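Local coordinates for Tlr1174 protein (Synechococcus elongatus, PDB 2OZT) that converts 2-succinyl-6-hydroxy-2,4-cyclohexadiene-1-carboxylate to 2-succinylbenzoate, a metal-dependent dehydration on the pathway to phylloquinone, at residues L101-L113 with F284-F298. Residues are numbered along the deposited sequence; the frame is centred on the assembly and turned at random. Where two conformers were deposited one is given.
Sequences LPYRVRPWPICAL and FHLLETWQPCHALGF. With PO4 (phosphate ion), chain B.
E288 OE2 takes a nearly straight bond from R106 NE (2.9 Å) on its syn side and a second from a water that also accepts from R106 N and W108 NE1 and donates to F284 O. R106 NH2 reaches E288 OE1 (3.0 Å) from above the carboxylate plane, completing a side-on, two-nitrogen salt bridge whose flat groups are turned 42° apart. R106 CG, set between its backbone N and carbonyl carbon (chi1 84°), lies over the rim of one W108 face; P292 covers the opposite face, its CD 3.6 Å from the six-membered ring centroid, a CH-pi contact. F284 CD2 meets the indole edge, and L296 CD1 packs on W108 CB. Near the start of 101-113, Y103 and H285 stack face to face, centroids 3.6 Å apart and planes at 7°; a water joins H285 ND1 to R104 O. At the other end a single beta bridge pairs I110 with L296: L296 N to P109 O (2.9 Å) and C111 N to L296 O (2.8 Å). Segment 101-113 leads into edge strand 112-114, beside 134-138, where A295 touches T134; P292 and L296 pack on F270 of the other edge strand, 268-270, so the bridge lies where the enolase-superfamily barrel sheet closes.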
loop_
_atom_site.group_PDB
_atom_site.type_symbol
_atom_site.label_atom_id
_atom_site.label_comp_id
_atom_site.label_asym_id
_atom_site.label_seq_id
_atom_site.Cartn_x
_atom_site.Cartn_y
_atom_site.Cartn_z
ATOM N N LEU A 101 18.052 -1.935 15.120
ATOM C CA LEU A 101 18.486 -1.409 13.830
ATOM C C LEU A 101 19.980 -1.582 13.589
ATOM O O LEU A 101 20.775 -1.478 14.548
ATOM C CB LEU A 101 18.137 0.076 13.721
ATOM C CG LEU A 101 16.652 0.415 13.865
ATOM C CD1 LEU A 101 16.476 1.943 13.822
ATOM C CD2 LEU A 101 15.896 -0.232 12.702
ATOM N N PRO A 102 20.379 -1.798 12.328
ATOM C CA PRO A 102 19.509 -1.900 11.127
ATOM C C PRO A 102 18.888 -3.285 10.935
ATOM O O PRO A 102 19.425 -4.274 11.414
ATOM C CB PRO A 102 20.474 -1.650 9.988
ATOM C CG PRO A 102 21.805 -2.284 10.551
ATOM C CD PRO A 102 21.816 -1.949 11.991
ATOM N N TYR A 103 17.794 -3.350 10.174
ATOM C CA TYR A 103 17.051 -4.596 10.002
ATOM C C TYR A 103 17.563 -5.418 8.850
ATOM O O TYR A 103 18.037 -4.871 7.863
ATOM C CB TYR A 103 15.593 -4.283 9.650
ATOM C CG TYR A 103 14.731 -3.828 10.789
ATOM C CD1 TYR A 103 13.877 -2.718 10.633
ATOM C CD2 TYR A 103 14.705 -4.515 11.998
ATOM C CE1 TYR A 103 13.046 -2.336 11.643
ATOM C CE2 TYR A 103 13.890 -4.142 13.012
ATOM C CZ TYR A 103 13.048 -3.043 12.847
ATOM O OH TYR A 103 12.239 -2.724 13.878
ATOM N N ARG A 104 17.394 -6.742 8.977
ATOM C CA ARG A 104 17.644 -7.676 7.891
ATOM C C ARG A 104 16.442 -7.629 6.963
ATOM O O ARG A 104 15.308 -7.766 7.408
ATOM C CB ARG A 104 17.812 -9.094 8.465
ATOM C CG ARG A 104 17.948 -10.207 7.424
ATOM C CD ARG A 104 19.226 -10.036 6.613
ATOM N NE ARG A 104 20.433 -10.330 7.389
ATOM C CZ ARG A 104 21.615 -9.750 7.188
ATOM N NH1 ARG A 104 21.759 -8.821 6.244
ATOM N NH2 ARG A 104 22.654 -10.091 7.941
ATOM N N VAL A 105 16.692 -7.349 5.695
ATOM C CA VAL A 105 15.601 -7.285 4.727
ATOM C C VAL A 105 16.049 -7.985 3.461
ATOM O O VAL A 105 17.217 -8.366 3.327
ATOM C CB VAL A 105 15.132 -5.819 4.424
ATOM C CG1 VAL A 105 14.631 -5.121 5.675
ATOM C CG2 VAL A 105 16.207 -5.019 3.786
ATOM N N ARG A 106 15.117 -8.193 2.552
ATOM C CA ARG A 106 15.439 -8.868 1.312
ATOM C C ARG A 106 14.678 -8.256 0.144
ATOM O O ARG A 106 13.641 -7.596 0.353
ATOM C CB ARG A 106 15.181 -10.372 1.427
ATOM C CG ARG A 106 13.768 -10.771 1.169
ATOM C CD ARG A 106 13.551 -12.258 1.336
ATOM N NE ARG A 106 13.473 -12.628 2.749
ATOM C CZ ARG A 106 13.283 -13.881 3.150
ATOM N NH1 ARG A 106 13.161 -14.850 2.227
ATOM N NH2 ARG A 106 13.200 -14.161 4.432
ATOM N N PRO A 107 15.246 -8.411 -1.065
ATOM C CA PRO A 107 14.470 -8.189 -2.250
ATOM C C PRO A 107 13.288 -9.143 -2.249
ATOM O O PRO A 107 13.433 -10.353 -2.042
ATOM C CB PRO A 107 15.453 -8.531 -3.392
ATOM C CG PRO A 107 16.468 -9.394 -2.758
ATOM C CD PRO A 107 16.632 -8.792 -1.397
ATOM N N TRP A 108 12.116 -8.552 -2.383
ATOM C CA TRP A 108 10.926 -9.257 -2.824
ATOM C C TRP A 108 10.576 -8.808 -4.231
ATOM O O TRP A 108 10.924 -7.672 -4.614
ATOM C CB TRP A 108 9.792 -8.870 -1.883
ATOM C CG TRP A 108 10.045 -9.287 -0.462
ATOM C CD1 TRP A 108 10.479 -8.493 0.567
ATOM C CD2 TRP A 108 9.894 -10.613 0.089
ATOM N NE1 TRP A 108 10.593 -9.230 1.714
ATOM C CE2 TRP A 108 10.251 -10.531 1.458
ATOM C CE3 TRP A 108 9.514 -11.843 -0.430
ATOM C CZ2 TRP A 108 10.202 -11.632 2.319
ATOM C CZ3 TRP A 108 9.475 -12.965 0.456
ATOM C CH2 TRP A 108 9.842 -12.832 1.804
ATOM N N PRO A 109 9.904 -9.677 -5.001
ATOM C CA PRO A 109 9.464 -9.237 -6.329
ATOM C C PRO A 109 8.583 -8.001 -6.206
ATOM O O PRO A 109 7.756 -7.928 -5.263
ATOM C CB PRO A 109 8.614 -10.405 -6.824
ATOM C CG PRO A 109 9.207 -11.608 -6.145
ATOM C CD PRO A 109 9.543 -11.090 -4.751
ATOM N N ILE A 110 8.726 -7.090 -7.171
ATOM C CA ILE A 110 8.009 -5.813 -7.170
ATOM C C ILE A 110 7.144 -5.719 -8.420
ATOM O O ILE A 110 7.590 -6.088 -9.501
ATOM C CB ILE A 110 8.997 -4.622 -7.207
ATOM C CG1 ILE A 110 9.979 -4.674 -6.030
ATOM C CG2 ILE A 110 8.246 -3.265 -7.237
ATOM C CD1 ILE A 110 9.284 -4.553 -4.663
ATOM N N CYS A 111 5.916 -5.238 -8.277
ATOM C CA CYS A 111 5.009 -5.066 -9.444
ATOM C C CYS A 111 5.379 -3.818 -10.206
ATOM O O CYS A 111 5.599 -2.745 -9.619
ATOM C CB CYS A 111 3.597 -4.946 -8.895
ATOM S SG CYS A 111 2.356 -4.716 -10.150
ATOM N N ALA A 112 5.465 -3.946 -11.528
ATOM C CA ALA A 112 5.807 -2.810 -12.378
ATOM C C ALA A 112 4.518 -2.133 -12.847
ATOM O O ALA A 112 3.553 -2.801 -13.209
ATOM C CB ALA A 112 6.619 -3.293 -13.582
ATOM N N LEU A 113 4.517 -0.813 -12.882
ATOM C CA LEU A 113 3.345 -0.066 -13.357
ATOM C C LEU A 113 3.410 0.148 -14.856
ATOM O O LEU A 113 4.477 0.328 -15.443
ATOM C CB LEU A 113 3.237 1.286 -12.621
ATOM C CG LEU A 113 3.144 1.175 -11.104
ATOM C CD1 LEU A 113 2.974 2.569 -10.486
ATOM C CD2 LEU A 113 2.015 0.243 -10.633
ATOM N N PHE A 284 9.363 -3.698 5.053
ATOM C CA PHE A 284 10.193 -4.833 4.618
ATOM C C PHE A 284 10.626 -5.719 5.808
ATOM O O PHE A 284 10.715 -6.947 5.640
ATOM C CB PHE A 284 11.381 -4.394 3.766
ATOM C CG PHE A 284 11.015 -4.183 2.309
ATOM C CD1 PHE A 284 10.097 -3.199 1.939
ATOM C CD2 PHE A 284 11.606 -4.962 1.324
ATOM C CE1 PHE A 284 9.759 -3.018 0.585
ATOM C CE2 PHE A 284 11.304 -4.782 0.004
ATOM C CZ PHE A 284 10.384 -3.813 -0.394
ATOM N N HIS A 285 10.896 -5.139 6.984
ATOM C CA HIS A 285 11.188 -5.977 8.149
ATOM C C HIS A 285 9.976 -6.853 8.478
ATOM O O HIS A 285 10.113 -8.042 8.793
ATOM C CB HIS A 285 11.525 -5.045 9.328
ATOM C CG HIS A 285 11.544 -5.719 10.674
ATOM N ND1 HIS A 285 12.451 -6.704 11.000
ATOM C CD2 HIS A 285 10.758 -5.559 11.765
ATOM C CE1 HIS A 285 12.222 -7.126 12.231
ATOM N NE2 HIS A 285 11.207 -6.441 12.724
ATOM N N LEU A 286 8.786 -6.251 8.505
ATOM C CA LEU A 286 7.592 -7.033 8.794
ATOM C C LEU A 286 7.369 -8.166 7.756
ATOM O O LEU A 286 6.877 -9.238 8.092
ATOM C CB LEU A 286 6.360 -6.116 8.806
ATOM C CG LEU A 286 6.323 -5.179 10.041
ATOM C CD1 LEU A 286 5.394 -4.003 9.801
ATOM C CD2 LEU A 286 5.850 -5.988 11.253
ATOM N N LEU A 287 7.721 -7.905 6.497
ATOM C CA LEU A 287 7.600 -8.933 5.473
ATOM C C LEU A 287 8.487 -10.148 5.720
ATOM O O LEU A 287 8.244 -11.207 5.148
ATOM C CB LEU A 287 7.897 -8.331 4.099
ATOM C CG LEU A 287 6.886 -7.234 3.605
ATOM C CD1 LEU A 287 7.277 -6.669 2.261
ATOM C CD2 LEU A 287 5.466 -7.790 3.559
ATOM N N GLU A 288 9.525 -10.015 6.556
ATOM C CA GLU A 288 10.328 -11.213 6.903
ATOM C C GLU A 288 9.462 -12.193 7.711
ATOM O O GLU A 288 9.715 -13.400 7.668
ATOM C CB GLU A 288 11.561 -10.849 7.721
ATOM C CG GLU A 288 12.647 -10.054 6.980
ATOM C CD GLU A 288 13.337 -10.917 5.949
ATOM O OE1 GLU A 288 13.950 -11.943 6.335
ATOM O OE2 GLU A 288 13.253 -10.603 4.751
ATOM N N THR A 289 8.491 -11.672 8.447
ATOM C CA THR A 289 7.511 -12.525 9.141
ATOM C C THR A 289 6.370 -12.960 8.204
ATOM O O THR A 289 6.094 -14.155 8.089
ATOM C CB THR A 289 7.001 -11.849 10.396
ATOM O OG1 THR A 289 8.101 -11.713 11.342
ATOM C CG2 THR A 289 5.841 -12.665 11.032
ATOM N N TRP A 290 5.714 -12.004 7.528
ATOM C CA TRP A 290 4.547 -12.336 6.736
ATOM C C TRP A 290 4.851 -13.086 5.439
ATOM O O TRP A 290 3.991 -13.833 4.962
ATOM C CB TRP A 290 3.748 -11.058 6.414
ATOM C CG TRP A 290 3.158 -10.414 7.658
ATOM C CD1 TRP A 290 2.628 -11.055 8.750
ATOM C CD2 TRP A 290 2.986 -9.001 7.898
ATOM N NE1 TRP A 290 2.144 -10.117 9.658
ATOM C CE2 TRP A 290 2.345 -8.859 9.139
ATOM C CE3 TRP A 290 3.270 -7.850 7.151
ATOM C CZ2 TRP A 290 2.027 -7.604 9.678
ATOM C CZ3 TRP A 290 2.917 -6.602 7.671
ATOM C CH2 TRP A 290 2.332 -6.495 8.949
ATOM N N GLN A 291 6.053 -12.914 4.891
ATOM C CA GLN A 291 6.520 -13.669 3.709
ATOM C C GLN A 291 5.568 -13.621 2.520
ATOM O O GLN A 291 4.871 -14.592 2.203
ATOM C CB GLN A 291 6.802 -15.124 4.084
ATOM C CG GLN A 291 7.882 -15.188 5.160
ATOM C CD GLN A 291 9.223 -15.506 4.624
ATOM O OE1 GLN A 291 9.358 -16.297 3.697
ATOM N NE2 GLN A 291 10.256 -14.882 5.192
ATOM N N PRO A 292 5.525 -12.464 1.870
ATOM C CA PRO A 292 4.513 -12.239 0.831
ATOM C C PRO A 292 4.634 -13.222 -0.339
ATOM O O PRO A 292 5.733 -13.657 -0.692
ATOM C CB PRO A 292 4.797 -10.785 0.370
ATOM C CG PRO A 292 6.230 -10.534 0.771
ATOM C CD PRO A 292 6.421 -11.325 2.048
ATOM N N CYS A 293 3.494 -13.522 -0.953
ATOM C CA CYS A 293 3.450 -14.441 -2.083
ATOM C C CYS A 293 2.981 -13.807 -3.377
ATOM O O CYS A 293 2.686 -14.502 -4.367
ATOM C CB CYS A 293 2.541 -15.641 -1.771
ATOM S SG CYS A 293 0.858 -15.208 -1.444
ATOM N N HIS A 294 2.870 -12.482 -3.375
ATOM C CA HIS A 294 2.555 -11.724 -4.594
ATOM C C HIS A 294 3.466 -10.534 -4.700
ATOM O O HIS A 294 3.917 -9.987 -3.664
ATOM C CB HIS A 294 1.108 -11.239 -4.555
ATOM C CG HIS A 294 0.124 -12.363 -4.447
ATOM N ND1 HIS A 294 -0.005 -13.326 -5.428
ATOM C CD2 HIS A 294 -0.768 -12.688 -3.467
ATOM C CE1 HIS A 294 -0.943 -14.195 -5.067
ATOM N NE2 HIS A 294 -1.407 -13.846 -3.878
ATOM N N ALA A 295 3.742 -10.111 -5.932
ATOM C CA ALA A 295 4.624 -8.971 -6.188
ATOM C C ALA A 295 4.107 -7.764 -5.425
ATOM O O ALA A 295 2.902 -7.487 -5.410
ATOM C CB ALA A 295 4.607 -8.635 -7.698
ATOM N N LEU A 296 5.034 -7.047 -4.793
ATOM C CA LEU A 296 4.670 -5.910 -3.954
ATOM C C LEU A 296 4.331 -4.671 -4.742
ATOM O O LEU A 296 4.980 -4.380 -5.786
ATOM C CB LEU A 296 5.851 -5.500 -3.034
ATOM C CG LEU A 296 6.490 -6.571 -2.153
ATOM C CD1 LEU A 296 7.621 -5.951 -1.329
ATOM C CD2 LEU A 296 5.411 -7.220 -1.231
ATOM N N GLY A 297 3.362 -3.910 -4.241
ATOM C CA GLY A 297 2.992 -2.661 -4.928
ATOM C C GLY A 297 3.899 -1.524 -4.490
ATOM O O GLY A 297 3.409 -0.471 -4.041
ATOM N N PHE A 298 5.211 -1.723 -4.649
ATOM C CA PHE A 298 6.195 -0.727 -4.234
ATOM C C PHE A 298 6.993 -0.185 -5.404
ATOM O O PHE A 298 8.064 0.437 -5.184
ATOM C CB PHE A 298 7.115 -1.300 -3.149
ATOM C CG PHE A 298 6.512 -1.240 -1.752
ATOM C CD1 PHE A 298 6.833 -0.187 -0.889
ATOM C CD2 PHE A 298 5.604 -2.205 -1.300
ATOM C CE1 PHE A 298 6.262 -0.123 0.393
ATOM C CE2 PHE A 298 5.057 -2.140 -0.026
ATOM C CZ PHE A 298 5.392 -1.098 0.819
HETATM P P PO4 B . 1.988 -12.264 -8.315
HETATM O O1 PO4 B . 3.361 -11.687 -8.166
HETATM O O2 PO4 B . 1.063 -11.284 -7.681
HETATM O O3 PO4 B . 1.684 -12.366 -9.810
HETATM O O4 PO4 B . 1.631 -13.631 -7.759
HETATM O O HOH W 1 14.401 -7.998 9.812
HETATM O O HOH W 2 12.260 -8.307 3.836
HETATM O O HOH W 3 6.767 -10.090 -3.383
#